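Local coordinates for HpcH/HpaI aldolase (Desulfitobacterium hafniense, PDB 3QZ6), which belongs to the HpcH/HpaI aldolase/citrate lyase family and folds as a TIM barrel, with a ring of parallel strands wrapped in helices, at residues Ile32-Gly37 with Ala65-Leu70; Arg176-Asp181 with Tyr194-Lys199; Gly223-Val226 with Met232-Trp235. One frame throughout, in Å; residues are numbered along the deposited sequence.

Interaction 1. Residues Ile32-Gly37 with Ala65-Leu70; sequences IYAEAG and AGVSVL
Ala34, on helix 29-35, and Val67, in the short link between helix 52-65 and strand 68-72, bring their backbones closest, with 6.4 Å between their CA atoms. Both residues send their CB toward the other segment, and the contact is essentially a methyl-to-methyl touch. The CG2 methyl of Val67 does the touching: it sits 3.6 Å from Ala34 CB and 3.9 Å from Ala34 CA, so it lies against the helix backbone as well as the methyl. Rotation about the first torsion of Val67 sets this up. With CG1 anti to the backbone N (chi1 179°), CG2 takes the place beside that N and faces the helix. Ala65 adds a looser touch from its backbone, its O lying 4.3 Å from Ala34 CB. Behind this, Val67 also packs on Phe41 of strand 40-44, which ties the contact to the barrel wall.

Both segments turn on a glycine. Gly37 ends helix 29-35 in a Schellman motif, its positive phi of 91° accompanied by a backbone bond from Gly37 N to Ala34 O of 3.0 Å. Gly66, also at positive phi, is the first residue to leave helix 52-65. The same end of helix 29-35 borders the second subunit: Gly37 O takes a hydrogen bond from Lys254 NZ of that subunit, and Ala36 packs on its Thr246. Two successive helix-to-strand turns, leading into strands 40-44 and 68-72, thus meet side by side at the end of the barrel where its strands begin, as expected of neighbouring beta-alpha units in a TIM barrel.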
loop_
_atom_site.group_PDB
_atom_site.type_symbol
_atom_site.label_atom_id
_atom_site.label_comp_id
_atom_site.label_asym_id
_atom_site.label_seq_id
_atom_site.Cartn_x
_atom_site.Cartn_y
_atom_site.Cartn_z
ATOM N N ILE A 32 -8.792 -3.656 -4.239
ATOM C CA ILE A 32 -7.703 -4.620 -4.107
ATOM C C ILE A 32 -8.058 -5.658 -3.045
ATOM O O ILE A 32 -7.856 -6.860 -3.233
ATOM C CB ILE A 32 -6.389 -3.919 -3.755
ATOM C CG1 ILE A 32 -5.800 -3.273 -5.022
ATOM C CG2 ILE A 32 -5.394 -4.912 -3.161
ATOM C CD1 ILE A 32 -4.603 -2.381 -4.764
ATOM N N TYR A 33 -8.609 -5.189 -1.931
ATOM C CA TYR A 33 -8.971 -6.091 -0.843
ATOM C C TYR A 33 -10.137 -7.022 -1.215
ATOM O O TYR A 33 -10.156 -8.194 -0.836
ATOM C CB TYR A 33 -9.260 -5.300 0.446
ATOM C CG TYR A 33 -7.996 -4.889 1.209
ATOM C CD1 TYR A 33 -6.742 -5.377 0.843
ATOM C CD2 TYR A 33 -8.067 -4.040 2.305
ATOM C CE1 TYR A 33 -5.586 -5.021 1.553
ATOM C CE2 TYR A 33 -6.927 -3.670 3.017
ATOM C CZ TYR A 33 -5.692 -4.167 2.643
ATOM O OH TYR A 33 -4.563 -3.802 3.367
ATOM N N ALA A 34 -11.108 -6.506 -1.956
ATOM C CA ALA A 34 -12.202 -7.348 -2.423
ATOM C C ALA A 34 -11.649 -8.458 -3.308
ATOM O O ALA A 34 -11.998 -9.622 -3.152
ATOM C CB ALA A 34 -13.211 -6.521 -3.191
ATOM N N GLU A 35 -10.773 -8.091 -4.234
ATOM C CA GLU A 35 -10.208 -9.060 -5.169
ATOM C C GLU A 35 -9.342 -10.090 -4.452
ATOM O O GLU A 35 -9.274 -11.251 -4.863
ATOM C CB GLU A 35 -9.420 -8.343 -6.284
ATOM C CG GLU A 35 -8.652 -9.274 -7.225
ATOM C CD GLU A 35 -9.554 -10.164 -8.078
ATOM O OE1 GLU A 35 -10.775 -9.898 -8.166
ATOM O OE2 GLU A 35 -9.028 -11.130 -8.670
ATOM N N ALA A 36 -8.697 -9.675 -3.366
ATOM C CA ALA A 36 -7.888 -10.600 -2.570
ATOM C C ALA A 36 -8.728 -11.537 -1.706
ATOM O O ALA A 36 -8.190 -12.434 -1.057
ATOM C CB ALA A 36 -6.896 -9.843 -1.704
ATOM N N GLY A 37 -10.041 -11.321 -1.679
ATOM C CA GLY A 37 -10.933 -12.210 -0.960
ATOM C C GLY A 37 -11.204 -11.825 0.488
ATOM O O GLY A 37 -11.674 -12.652 1.268
ATOM N N ALA A 65 -18.886 -2.934 -3.304
ATOM C CA ALA A 65 -17.883 -3.967 -3.555
ATOM C C ALA A 65 -18.130 -5.180 -2.681
ATOM O O ALA A 65 -17.484 -6.216 -2.839
ATOM C CB ALA A 65 -16.471 -3.415 -3.333
ATOM N N GLY A 66 -19.074 -5.054 -1.753
ATOM C CA GLY A 66 -19.385 -6.149 -0.856
ATOM C C GLY A 66 -18.356 -6.339 0.249
ATOM O O GLY A 66 -18.201 -7.429 0.778
ATOM N N VAL A 67 -17.650 -5.273 0.601
ATOM C CA VAL A 67 -16.650 -5.339 1.665
ATOM C C VAL A 67 -17.144 -4.480 2.834
ATOM O O VAL A 67 -17.681 -3.385 2.626
ATOM C CB VAL A 67 -15.275 -4.828 1.155
ATOM C CG1 VAL A 67 -14.226 -4.862 2.261
ATOM C CG2 VAL A 67 -14.812 -5.663 -0.042
ATOM N N SER A 68 -16.992 -4.983 4.057
ATOM C CA SER A 68 -17.445 -4.247 5.228
ATOM C C SER A 68 -16.305 -3.421 5.817
ATOM O O SER A 68 -15.179 -3.898 5.924
ATOM C CB SER A 68 -17.961 -5.217 6.296
ATOM O OG SER A 68 -19.030 -6.007 5.808
ATOM N N VAL A 69 -16.602 -2.193 6.223
ATOM C CA VAL A 69 -15.585 -1.330 6.812
ATOM C C VAL A 69 -15.864 -1.186 8.302
ATOM O O VAL A 69 -16.939 -0.735 8.687
ATOM C CB VAL A 69 -15.592 0.068 6.160
ATOM C CG1 VAL A 69 -14.510 0.965 6.769
ATOM C CG2 VAL A 69 -15.410 -0.044 4.622
ATOM N N LEU A 70 -14.916 -1.596 9.143
ATOM C CA LEU A 70 -15.033 -1.342 10.579
ATOM C C LEU A 70 -14.024 -0.265 10.928
ATOM O O LEU A 70 -13.071 -0.056 10.189
ATOM C CB LEU A 70 -14.735 -2.600 11.395
ATOM C CG LEU A 70 -15.575 -3.841 11.066
ATOM C CD1 LEU A 70 -15.141 -5.004 11.953
ATOM C CD2 LEU A 70 -17.071 -3.555 11.249
#

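Interaction 2. Residues Arg176-Asp181 with Tyr194-Lys199; sequences RDLSND and YECYEK
Two helical segments face each other here, Arg176-Asp181 and Tyr194-Lys199, and come nearest at Leu178 and Cys196, whose CA atoms are 8.9 Å apart. A single branch of Leu178 bridges that distance. Its CG stands anti to the backbone N (chi1 -179°) and CD2 continues the extended line away from CA, so CD2 lies 4.0 Å from Cys196 CB and 3.9 Å from Tyr197 CE1. The methyl meets the Tyr197 ring at an oblique angle, and the two side chains run past each other in opposite senses. Helices 175-181 and 191-207 both belong to the connection between barrel strands 170-173 and 210-215, so this buried apolar contact joins the short helix that follows strand 170-173 to the main helix of the same beta-alpha crossover of the TIM barrel. Cys196 packs further on Val156 of helix 153-157 and on Leu182. Tyr197 reaches toward the barrel, where its ring meets Phe213 edge-to-face and also touches Phe173. One turn back along its own helix, its CE2 edge rests over the centre of one face of the Tyr194 ring, 4.1 Å above the plane. On the other helix, Ser179 OG accepts a hydrogen bond from Gly186 N in the loop that joins the two helices.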
loop_
_atom_site.group_PDB
_atom_site.type_symbol
_atom_site.label_atom_id
_atom_site.label_comp_id
_atom_site.label_asym_id
_atom_site.label_seq_id
_atom_site.Cartn_x
_atom_site.Cartn_y
_atom_site.Cartn_z
ATOM N N ARG A 176 -0.198 -6.989 21.744
ATOM C CA ARG A 176 0.945 -6.204 22.179
ATOM C C ARG A 176 0.666 -5.538 23.526
ATOM O O ARG A 176 1.471 -5.641 24.454
ATOM C CB ARG A 176 1.330 -5.153 21.134
ATOM C CG ARG A 176 2.587 -4.347 21.505
ATOM C CD ARG A 176 3.128 -3.595 20.291
ATOM N NE ARG A 176 3.563 -4.536 19.265
ATOM C CZ ARG A 176 3.437 -4.337 17.954
ATOM N NH1 ARG A 176 2.896 -3.219 17.498
ATOM N NH2 ARG A 176 3.863 -5.258 17.096
ATOM N N ASP A 177 -0.469 -4.853 23.632
ATOM C CA ASP A 177 -0.831 -4.207 24.894
ATOM C C ASP A 177 -1.059 -5.248 25.991
ATOM O O ASP A 177 -0.670 -5.043 27.139
ATOM C CB ASP A 177 -2.075 -3.321 24.744
ATOM C CG ASP A 177 -1.760 -1.951 24.117
ATOM O OD1 ASP A 177 -0.794 -1.284 24.547
ATOM O OD2 ASP A 177 -2.487 -1.541 23.190
ATOM N N LEU A 178 -1.699 -6.358 25.642
ATOM C CA LEU A 178 -1.963 -7.393 26.635
ATOM C C LEU A 178 -0.656 -7.954 27.168
ATOM O O LEU A 178 -0.477 -8.085 28.377
ATOM C CB LEU A 178 -2.814 -8.515 26.051
ATOM C CG LEU A 178 -3.171 -9.659 27.008
ATOM C CD1 LEU A 178 -3.993 -9.159 28.207
ATOM C CD2 LEU A 178 -3.932 -10.744 26.255
ATOM N N SER A 179 0.267 -8.279 26.266
ATOM C CA SER A 179 1.575 -8.769 26.691
ATOM C C SER A 179 2.248 -7.715 27.566
ATOM O O SER A 179 2.925 -8.041 28.534
ATOM C CB SER A 179 2.456 -9.138 25.488
ATOM O OG SER A 179 2.776 -7.999 24.700
ATOM N N ASN A 180 2.035 -6.445 27.243
ATOM C CA ASN A 180 2.589 -5.383 28.069
ATOM C C ASN A 180 1.988 -5.416 29.461
ATOM O O ASN A 180 2.702 -5.271 30.455
ATOM C CB ASN A 180 2.385 -3.998 27.444
ATOM C CG ASN A 180 3.232 -2.920 28.127
ATOM O OD1 ASN A 180 4.275 -3.213 28.725
ATOM N ND2 ASN A 180 2.795 -1.674 28.029
ATOM N N ASP A 181 0.674 -5.614 29.533
ATOM C CA ASP A 181 -0.002 -5.638 30.824
ATOM C C ASP A 181 0.433 -6.847 31.653
ATOM O O ASP A 181 0.359 -6.818 32.878
ATOM C CB ASP A 181 -1.524 -5.631 30.663
ATOM C CG ASP A 181 -2.236 -5.038 31.875
ATOM O OD1 ASP A 181 -1.771 -4.000 32.393
ATOM O OD2 ASP A 181 -3.258 -5.600 32.316
ATOM N N TYR A 194 -1.674 -16.846 25.810
ATOM C CA TYR A 194 -2.659 -17.840 25.398
ATOM C C TYR A 194 -3.625 -18.259 26.522
ATOM O O TYR A 194 -4.796 -18.533 26.265
ATOM C CB TYR A 194 -1.972 -19.051 24.747
ATOM C CG TYR A 194 -1.614 -18.775 23.309
ATOM C CD1 TYR A 194 -0.384 -18.231 22.972
ATOM C CD2 TYR A 194 -2.525 -19.010 22.290
ATOM C CE1 TYR A 194 -0.064 -17.953 21.660
ATOM C CE2 TYR A 194 -2.213 -18.733 20.975
ATOM C CZ TYR A 194 -0.980 -18.207 20.667
ATOM O OH TYR A 194 -0.659 -17.926 19.359
ATOM N N GLU A 195 -3.147 -18.282 27.761
ATOM C CA GLU A 195 -4.030 -18.530 28.903
ATOM C C GLU A 195 -5.143 -17.493 28.948
ATOM O O GLU A 195 -6.308 -17.832 29.150
ATOM C CB GLU A 195 -3.256 -18.476 30.219
ATOM C CG GLU A 195 -2.352 -19.663 30.483
ATOM C CD GLU A 195 -1.582 -19.518 31.788
ATOM O OE1 GLU A 195 -2.126 -18.904 32.736
ATOM O OE2 GLU A 195 -0.432 -20.007 31.858
ATOM N N CYS A 196 -4.778 -16.221 28.775
ATOM C CA CYS A 196 -5.772 -15.154 28.717
ATOM C C CYS A 196 -6.771 -15.398 27.585
ATOM O O CYS A 196 -7.984 -15.289 27.774
ATOM C CB CYS A 196 -5.102 -13.783 28.531
ATOM S SG CYS A 196 -4.134 -13.207 29.950
ATOM N N TYR A 197 -6.262 -15.718 26.402
ATOM C CA TYR A 197 -7.144 -15.961 25.262
ATOM C C TYR A 197 -8.172 -17.024 25.616
ATOM O O TYR A 197 -9.365 -16.864 25.352
ATOM C CB TYR A 197 -6.350 -16.432 24.044
ATOM C CG TYR A 197 -5.386 -15.421 23.466
ATOM C CD1 TYR A 197 -5.492 -14.066 23.761
ATOM C CD2 TYR A 197 -4.372 -15.830 22.608
ATOM C CE1 TYR A 197 -4.602 -13.146 23.212
ATOM C CE2 TYR A 197 -3.489 -14.925 22.057
ATOM C CZ TYR A 197 -3.610 -13.588 22.356
ATOM O OH TYR A 197 -2.708 -12.712 21.798
ATOM N N GLU A 198 -7.696 -18.119 26.208
ATOM C CA GLU A 198 -8.564 -19.241 26.552
ATOM C C GLU A 198 -9.660 -18.811 27.516
ATOM O O GLU A 198 -10.824 -19.183 27.346
ATOM C CB GLU A 198 -7.759 -20.397 27.162
ATOM C CG GLU A 198 -6.745 -21.050 26.224
ATOM C CD GLU A 198 -7.376 -22.042 25.254
ATOM O OE1 GLU A 198 -8.602 -21.957 25.018
ATOM O OE2 GLU A 198 -6.642 -22.910 24.728
ATOM N N LYS A 199 -9.281 -18.047 28.538
ATOM C CA LYS A 199 -10.246 -17.573 29.526
ATOM C C LYS A 199 -11.310 -16.731 28.849
ATOM O O LYS A 199 -12.494 -16.858 29.140
ATOM C CB LYS A 199 -9.571 -16.753 30.625
ATOM C CG LYS A 199 -8.860 -17.579 31.679
ATOM C CD LYS A 199 -8.165 -16.690 32.700
ATOM C CE LYS A 199 -7.393 -17.524 33.712
ATOM N NZ LYS A 199 -6.560 -16.677 34.601
#

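Interaction 3. Residues Gly223-Val226 with Met232-Trp235; sequences GWAV and MLLW
Leu233 lays the forked end of its side chain over Val226, reaching outward from strand 232-237 to the short helix 223-227. Both of its methyls meet the same branch: Val226 CG2 is 3.8 Å from Leu233 CD1 and 4.1 Å from Leu233 CD2. The two side chains cross at about a right angle, with the valine methyl set against both leucine methyls. With its CG beside the backbone N and anti to the carbonyl carbon (chi1 -50°), Leu233 points its fork at the helix. Ala225 completes the contact more loosely, its CB 4.5 Å from Leu233 CD2, although it supplies the closest backbone approach, 8.0 Å from its CA to Leu233 CA. All three residues are buried and the meeting is wholly apolar.

Along the strand the side chains alternate. Leu234 turns to the opposite side from Leu233 and packs on Met20, Ile42 and Phe214 of other strands, as an inward-facing residue of the barrel would. On the outer side the second subunit joins in: its Ile253 packs on Leu233, its Pro257 on Val226, and its Tyr245 stacks on Trp235, so the C-terminal region of that subunit, including its helix 238-254, covers this face. Helix 223-227 lies in the beta-alpha-beta unit linking strands 210-215 and 232-237, while Leu233 bonds through its backbone to Val16 and Gly18 of strand 16-21, where the barrel closes.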
loop_
_atom_site.group_PDB
_atom_site.type_symbol
_atom_site.label_atom_id
_atom_site.label_comp_id
_atom_site.label_asym_id
_atom_site.label_seq_id
_atom_site.Cartn_x
_atom_site.Cartn_y
_atom_site.Cartn_z
ATOM N N GLY A 223 -4.504 -20.826 12.640
ATOM C CA GLY A 223 -5.033 -22.164 12.851
ATOM C C GLY A 223 -5.542 -22.354 14.268
ATOM O O GLY A 223 -6.598 -22.955 14.489
ATOM N N TRP A 224 -4.791 -21.821 15.229
ATOM C CA TRP A 224 -5.143 -21.922 16.639
ATOM C C TRP A 224 -6.555 -21.406 16.905
ATOM O O TRP A 224 -7.327 -22.030 17.631
ATOM C CB TRP A 224 -4.139 -21.141 17.492
ATOM C CG TRP A 224 -4.340 -21.310 18.973
ATOM C CD1 TRP A 224 -3.761 -22.250 19.778
ATOM C CD2 TRP A 224 -5.180 -20.517 19.824
ATOM N NE1 TRP A 224 -4.186 -22.085 21.073
ATOM C CE2 TRP A 224 -5.056 -21.030 21.127
ATOM C CE3 TRP A 224 -6.020 -19.421 19.607
ATOM C CZ2 TRP A 224 -5.744 -20.487 22.212
ATOM C CZ3 TRP A 224 -6.706 -18.885 20.687
ATOM C CH2 TRP A 224 -6.563 -19.417 21.971
ATOM N N ALA A 225 -6.890 -20.261 16.316
ATOM C CA ALA A 225 -8.190 -19.639 16.550
ATOM C C ALA A 225 -9.290 -20.381 15.805
ATOM O O ALA A 225 -10.402 -20.567 16.317
ATOM C CB ALA A 225 -8.154 -18.167 16.116
ATOM N N VAL A 226 -8.982 -20.795 14.583
ATOM C CA VAL A 226 -9.957 -21.502 13.759
ATOM C C VAL A 226 -10.380 -22.823 14.419
ATOM O O VAL A 226 -11.569 -23.157 14.454
ATOM C CB VAL A 226 -9.418 -21.728 12.333
ATOM C CG1 VAL A 226 -10.291 -22.719 11.567
ATOM C CG2 VAL A 226 -9.328 -20.380 11.586
HETATM N N MSE A 232 -14.276 -14.407 13.590
HETATM C CA MSE A 232 -13.703 -13.119 13.198
HETATM C C MSE A 232 -12.189 -13.214 13.111
HETATM O O MSE A 232 -11.492 -13.094 14.117
HETATM C CB MSE A 232 -14.096 -12.011 14.181
HETATM C CG MSE A 232 -15.477 -11.432 13.954
HETATM SE SE MSE A 232 -15.632 -10.441 12.267
HETATM C CE MSE A 232 -14.506 -8.898 12.678
ATOM N N LEU A 233 -11.679 -13.429 11.905
ATOM C CA LEU A 233 -10.250 -13.638 11.725
ATOM C C LEU A 233 -9.618 -12.375 11.165
ATOM O O LEU A 233 -9.983 -11.927 10.084
ATOM C CB LEU A 233 -10.009 -14.815 10.780
ATOM C CG LEU A 233 -10.791 -16.077 11.165
ATOM C CD1 LEU A 233 -10.618 -17.168 10.109
ATOM C CD2 LEU A 233 -10.368 -16.573 12.549
ATOM N N LEU A 234 -8.667 -11.819 11.912
ATOM C CA LEU A 234 -8.025 -10.559 11.563
ATOM C C LEU A 234 -6.527 -10.787 11.390
ATOM O O LEU A 234 -5.825 -11.083 12.354
ATOM C CB LEU A 234 -8.257 -9.543 12.684
ATOM C CG LEU A 234 -7.709 -8.138 12.423
ATOM C CD1 LEU A 234 -8.377 -7.552 11.195
ATOM C CD2 LEU A 234 -7.931 -7.228 13.640
ATOM N N TRP A 235 -6.034 -10.646 10.166
ATOM C CA TRP A 235 -4.645 -10.999 9.867
ATOM C C TRP A 235 -3.855 -9.832 9.294
ATOM O O TRP A 235 -4.231 -9.252 8.272
ATOM C CB TRP A 235 -4.585 -12.190 8.896
ATOM C CG TRP A 235 -3.216 -12.379 8.306
ATOM C CD1 TRP A 235 -2.098 -12.826 8.953
ATOM C CD2 TRP A 235 -2.818 -12.109 6.959
ATOM N NE1 TRP A 235 -1.028 -12.840 8.089
ATOM C CE2 TRP A 235 -1.446 -12.406 6.860
ATOM C CE3 TRP A 235 -3.487 -11.643 5.827
ATOM C CZ2 TRP A 235 -0.736 -12.246 5.676
ATOM C CZ3 TRP A 235 -2.774 -11.490 4.652
ATOM C CH2 TRP A 235 -1.421 -11.797 4.585
#

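All three contacts are apolar and belong to one barrel, but at different depths. Interactions 1 and 3 each set a helix-bearing segment against one reaching into the barrel sheet, and both border the second subunit; interaction 2 joins two helices outside the sheet and meets no other chain. Interactions 2 and 3 are fully buried, whereas interaction 1 is partly open. The first two lie on opposite sides of the chain's centre, their own centres about 29 Å apart. Interaction 3 touches both: Leu70 CD1 packs 4.0 Å from CE of selenomethionine Met232, and Trp224 of the short helix takes its ring to Tyr194 edge-to-face, adding aromatic chemistry between the helices.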